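Local coordinates for choline binding protein PCPA (Streptococcus pneumoniae, PDB 4CP6), which probably attaches to choline on the pneumococcal cell wall and presents a leucine-rich-repeat region, and serves as a vaccine antigen, at residues A[191-203]-A[218-231]. Residues are numbered along the deposited sequence; the frame is centred on the assembly and turned at random.
Sequences KLTLPKSVKTLGS and EEGNESFASVDGVL
E218 bonds L194 through its backbone and K196 through its side chain: its N-H points almost straight at L194 O (2.9 Å, 174° at the hydrogen), while OE1, met on its anti side and somewhat out of the carboxylate plane, takes the N-H of K196 at 2.8 Å. CG of E218 lies anti to the backbone N (chi1 -170°), which carries the extended chain back over the start of the P195-V198 type I turn. The aliphatic part of K196 runs alongside G220, K196 CG 3.6 Å from G220 C. N221 then reaches into that turn. N221 ND2 bonds to P195 O and V198 O, both at 3.0 Å, the second on a lone pair in the carbonyl plane, while OD1 accepts from opposite faces in an Asx turn to S223 N and, with F224 N, an Asx motif, so the amide's rotation is fixed at both ends. Segment 191-203 belongs to the BspA-type leucine-rich-repeat solenoid, its strand 191-194 pairing in parallel with 214-217; N221 ties the turns after these strands together. Waters link K196 O to E222 N and V198 O to S223 OG. Here parallel stacking of short strands yields to the 224-227/230-233 hairpin, packed on L201: F224 takes L201 CD1 over one face, 3.8 Å from the ring centroid, and turns its edge to V198 O. L231 spreads its two methyls, CD1 to L194 CD1 and CD2 to L201 CD1, each 3.9 Å away.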
loop_
_atom_site.group_PDB
_atom_site.type_symbol
_atom_site.label_atom_id
_atom_site.label_comp_id
_atom_site.label_asym_id
_atom_site.label_seq_id
_atom_site.Cartn_x
_atom_site.Cartn_y
_atom_site.Cartn_z
ATOM N N LYS A 191 -8.107 1.587 12.678
ATOM C CA LYS A 191 -7.694 0.265 13.155
ATOM C C LYS A 191 -8.245 -0.795 12.265
ATOM O O LYS A 191 -9.235 -0.569 11.548
ATOM C CB LYS A 191 -8.139 0.044 14.622
ATOM C CG LYS A 191 -9.655 0.038 14.840
ATOM C CD LYS A 191 -10.004 0.011 16.335
ATOM C CE LYS A 191 -11.465 -0.326 16.575
ATOM N NZ LYS A 191 -11.857 -0.112 18.005
ATOM N N LEU A 192 -7.610 -1.973 12.310
ATOM C CA LEU A 192 -7.999 -3.146 11.548
ATOM C C LEU A 192 -7.537 -4.356 12.346
ATOM O O LEU A 192 -6.460 -4.298 12.934
ATOM C CB LEU A 192 -7.284 -3.113 10.157
ATOM C CG LEU A 192 -7.578 -4.238 9.180
ATOM C CD1 LEU A 192 -9.015 -4.147 8.654
ATOM C CD2 LEU A 192 -6.605 -4.215 8.031
ATOM N N THR A 193 -8.332 -5.445 12.353
ATOM C CA THR A 193 -7.934 -6.714 12.964
ATOM C C THR A 193 -7.939 -7.790 11.906
ATOM O O THR A 193 -9.009 -8.115 11.349
ATOM C CB THR A 193 -8.870 -7.119 14.080
ATOM O OG1 THR A 193 -8.848 -6.101 15.078
ATOM C CG2 THR A 193 -8.440 -8.454 14.726
ATOM N N LEU A 194 -6.761 -8.392 11.666
ATOM C CA LEU A 194 -6.671 -9.484 10.707
ATOM C C LEU A 194 -7.194 -10.780 11.340
ATOM O O LEU A 194 -6.690 -11.203 12.383
ATOM C CB LEU A 194 -5.221 -9.699 10.208
ATOM C CG LEU A 194 -4.570 -8.515 9.486
ATOM C CD1 LEU A 194 -3.131 -8.850 9.107
ATOM C CD2 LEU A 194 -5.359 -8.142 8.227
ATOM N N PRO A 195 -8.122 -11.470 10.675
ATOM C CA PRO A 195 -8.620 -12.732 11.246
ATOM C C PRO A 195 -7.524 -13.793 11.377
ATOM O O PRO A 195 -6.496 -13.760 10.676
ATOM C CB PRO A 195 -9.703 -13.179 10.261
ATOM C CG PRO A 195 -10.200 -11.893 9.651
ATOM C CD PRO A 195 -8.924 -11.043 9.512
ATOM N N LYS A 196 -7.776 -14.776 12.252
ATOM C CA LYS A 196 -6.871 -15.892 12.490
ATOM C C LYS A 196 -6.597 -16.689 11.198
ATOM O O LYS A 196 -5.520 -17.269 11.048
ATOM C CB LYS A 196 -7.510 -16.807 13.563
ATOM C CG LYS A 196 -6.794 -18.111 13.864
ATOM C CD LYS A 196 -7.592 -18.988 14.858
ATOM C CE LYS A 196 -6.895 -20.311 15.089
ATOM N NZ LYS A 196 -6.896 -21.173 13.876
ATOM N N SER A 197 -7.555 -16.700 10.260
ATOM C CA SER A 197 -7.419 -17.476 9.032
ATOM C C SER A 197 -6.462 -16.867 7.957
ATOM O O SER A 197 -6.137 -17.550 6.981
ATOM C CB SER A 197 -8.802 -17.612 8.390
ATOM O OG SER A 197 -9.442 -16.345 8.341
ATOM N N VAL A 198 -6.082 -15.574 8.108
ATOM C CA VAL A 198 -5.292 -14.891 7.078
ATOM C C VAL A 198 -3.906 -15.493 6.999
ATOM O O VAL A 198 -3.174 -15.496 8.004
ATOM C CB VAL A 198 -5.237 -13.369 7.303
ATOM C CG1 VAL A 198 -4.373 -12.706 6.218
ATOM C CG2 VAL A 198 -6.649 -12.762 7.299
ATOM N N LYS A 199 -3.562 -16.015 5.804
ATOM C CA LYS A 199 -2.263 -16.650 5.589
ATOM C C LYS A 199 -1.343 -15.817 4.713
ATOM O O LYS A 199 -0.120 -15.936 4.861
ATOM C CB LYS A 199 -2.475 -18.023 4.941
ATOM C CG LYS A 199 -1.205 -18.854 4.852
ATOM C CD LYS A 199 -1.445 -20.217 4.228
ATOM C CE LYS A 199 -0.149 -20.989 4.148
ATOM N NZ LYS A 199 -0.353 -22.364 3.604
ATOM N N THR A 200 -1.904 -15.028 3.771
ATOM C CA THR A 200 -1.098 -14.308 2.791
ATOM C C THR A 200 -1.578 -12.884 2.697
ATOM O O THR A 200 -2.793 -12.642 2.584
ATOM C CB THR A 200 -1.253 -15.012 1.439
ATOM O OG1 THR A 200 -0.807 -16.365 1.575
ATOM C CG2 THR A 200 -0.469 -14.322 0.308
ATOM N N LEU A 201 -0.605 -11.950 2.684
ATOM C CA LEU A 201 -0.833 -10.519 2.457
ATOM C C LEU A 201 0.001 -10.079 1.290
ATOM O O LEU A 201 1.200 -10.359 1.266
ATOM C CB LEU A 201 -0.444 -9.660 3.683
ATOM C CG LEU A 201 -1.219 -9.942 4.938
ATOM C CD1 LEU A 201 -0.663 -9.136 6.098
ATOM C CD2 LEU A 201 -2.714 -9.657 4.787
ATOM N N GLY A 202 -0.617 -9.399 0.336
ATOM C CA GLY A 202 0.133 -8.865 -0.791
ATOM C C GLY A 202 0.960 -7.665 -0.369
ATOM O O GLY A 202 0.874 -7.190 0.771
ATOM N N SER A 203 1.786 -7.203 -1.274
ATOM C CA SER A 203 2.687 -6.094 -0.933
ATOM C C SER A 203 1.955 -4.753 -0.881
ATOM O O SER A 203 0.868 -4.568 -1.455
ATOM C CB SER A 203 3.830 -6.010 -1.939
ATOM O OG SER A 203 3.256 -5.789 -3.207
ATOM N N GLU A 218 -5.707 -11.450 15.108
ATOM C CA GLU A 218 -6.491 -12.333 15.967
ATOM C C GLU A 218 -5.596 -13.424 16.546
ATOM O O GLU A 218 -4.707 -13.945 15.868
ATOM C CB GLU A 218 -7.620 -12.971 15.176
ATOM C CG GLU A 218 -8.626 -13.720 16.032
ATOM C CD GLU A 218 -9.850 -14.252 15.313
ATOM O OE1 GLU A 218 -9.853 -14.232 14.075
ATOM O OE2 GLU A 218 -10.829 -14.663 15.978
ATOM N N GLU A 219 -5.836 -13.770 17.828
ATOM C CA GLU A 219 -5.085 -14.837 18.490
ATOM C C GLU A 219 -5.148 -16.130 17.667
ATOM O O GLU A 219 -6.226 -16.514 17.202
ATOM C CB GLU A 219 -5.695 -15.060 19.899
ATOM C CG GLU A 219 -5.169 -16.245 20.704
ATOM C CD GLU A 219 -3.702 -16.224 21.072
ATOM O OE1 GLU A 219 -3.149 -15.114 21.233
ATOM O OE2 GLU A 219 -3.108 -17.318 21.209
ATOM N N GLY A 220 -4.000 -16.784 17.497
ATOM C CA GLY A 220 -3.965 -18.047 16.785
ATOM C C GLY A 220 -3.549 -17.956 15.331
ATOM O O GLY A 220 -3.390 -18.991 14.683
ATOM N N ASN A 221 -3.383 -16.727 14.787
ATOM C CA ASN A 221 -2.942 -16.600 13.397
ATOM C C ASN A 221 -1.552 -17.235 13.284
ATOM O O ASN A 221 -0.699 -16.971 14.120
ATOM C CB ASN A 221 -2.914 -15.130 13.004
ATOM C CG ASN A 221 -2.627 -14.945 11.534
ATOM O OD1 ASN A 221 -1.525 -15.252 11.049
ATOM N ND2 ASN A 221 -3.629 -14.470 10.766
ATOM N N GLU A 222 -1.358 -18.093 12.283
ATOM C CA GLU A 222 -0.091 -18.822 12.155
ATOM C C GLU A 222 0.940 -18.139 11.275
ATOM O O GLU A 222 2.077 -18.622 11.205
ATOM C CB GLU A 222 -0.357 -20.239 11.576
ATOM C CG GLU A 222 -1.116 -21.165 12.522
ATOM C CD GLU A 222 -1.646 -22.451 11.917
ATOM O OE1 GLU A 222 -1.379 -22.721 10.722
ATOM O OE2 GLU A 222 -2.353 -23.186 12.642
ATOM N N SER A 223 0.562 -17.035 10.583
ATOM C CA SER A 223 1.451 -16.397 9.607
ATOM C C SER A 223 1.901 -15.001 9.988
ATOM O O SER A 223 2.925 -14.533 9.458
ATOM C CB SER A 223 0.739 -16.349 8.256
ATOM O OG SER A 223 0.389 -17.678 7.869
ATOM N N PHE A 224 1.157 -14.337 10.885
ATOM C CA PHE A 224 1.406 -12.934 11.253
ATOM C C PHE A 224 1.298 -12.710 12.727
ATOM O O PHE A 224 0.669 -13.509 13.433
ATOM C CB PHE A 224 0.368 -12.012 10.548
ATOM C CG PHE A 224 0.403 -12.193 9.057
ATOM C CD1 PHE A 224 1.454 -11.675 8.300
ATOM C CD2 PHE A 224 -0.558 -12.957 8.414
ATOM C CE1 PHE A 224 1.537 -11.923 6.923
ATOM C CE2 PHE A 224 -0.477 -13.202 7.044
ATOM C CZ PHE A 224 0.564 -12.683 6.303
ATOM N N ALA A 225 1.948 -11.641 13.197
ATOM C CA ALA A 225 1.885 -11.193 14.579
ATOM C C ALA A 225 1.760 -9.695 14.653
ATOM O O ALA A 225 2.191 -8.977 13.736
ATOM C CB ALA A 225 3.093 -11.666 15.369
ATOM N N SER A 226 1.142 -9.219 15.728
ATOM C CA SER A 226 0.977 -7.791 16.005
ATOM C C SER A 226 1.671 -7.526 17.334
ATOM O O SER A 226 1.335 -8.168 18.329
ATOM C CB SER A 226 -0.497 -7.415 16.100
ATOM O OG SER A 226 -0.591 -6.046 16.479
ATOM N N VAL A 227 2.649 -6.609 17.343
ATOM C CA VAL A 227 3.351 -6.237 18.574
ATOM C C VAL A 227 3.200 -4.742 18.769
ATOM O O VAL A 227 3.734 -3.958 17.972
ATOM C CB VAL A 227 4.838 -6.643 18.600
ATOM C CG1 VAL A 227 5.471 -6.297 19.963
ATOM C CG2 VAL A 227 5.026 -8.133 18.253
ATOM N N ASP A 228 2.418 -4.325 19.774
ATOM C CA ASP A 228 2.195 -2.899 20.034
ATOM C C ASP A 228 1.643 -2.187 18.789
ATOM O O ASP A 228 1.922 -1.007 18.528
ATOM C CB ASP A 228 3.460 -2.233 20.624
ATOM C CG ASP A 228 3.849 -2.811 21.978
ATOM O OD1 ASP A 228 2.943 -3.024 22.816
ATOM O OD2 ASP A 228 5.048 -3.088 22.181
ATOM N N GLY A 229 0.815 -2.926 18.061
ATOM C CA GLY A 229 0.105 -2.426 16.893
ATOM C C GLY A 229 0.893 -2.466 15.598
ATOM O O GLY A 229 0.341 -2.095 14.561
ATOM N N VAL A 230 2.130 -2.969 15.643
ATOM C CA VAL A 230 3.027 -3.111 14.477
ATOM C C VAL A 230 2.864 -4.497 13.896
ATOM O O VAL A 230 2.932 -5.480 14.638
ATOM C CB VAL A 230 4.502 -2.836 14.859
ATOM C CG1 VAL A 230 5.407 -2.889 13.632
ATOM C CG2 VAL A 230 4.629 -1.466 15.526
ATOM N N LEU A 231 2.643 -4.584 12.578
ATOM C CA LEU A 231 2.428 -5.857 11.904
ATOM C C LEU A 231 3.732 -6.487 11.436
ATOM O O LEU A 231 4.502 -5.853 10.712
ATOM C CB LEU A 231 1.473 -5.644 10.726
ATOM C CG LEU A 231 1.146 -6.853 9.865
ATOM C CD1 LEU A 231 0.307 -7.886 10.625
ATOM C CD2 LEU A 231 0.364 -6.398 8.634
HETATM O O HOH W 1 -3.638 -19.161 10.838
HETATM O O HOH W 2 -2.161 -17.955 8.891
#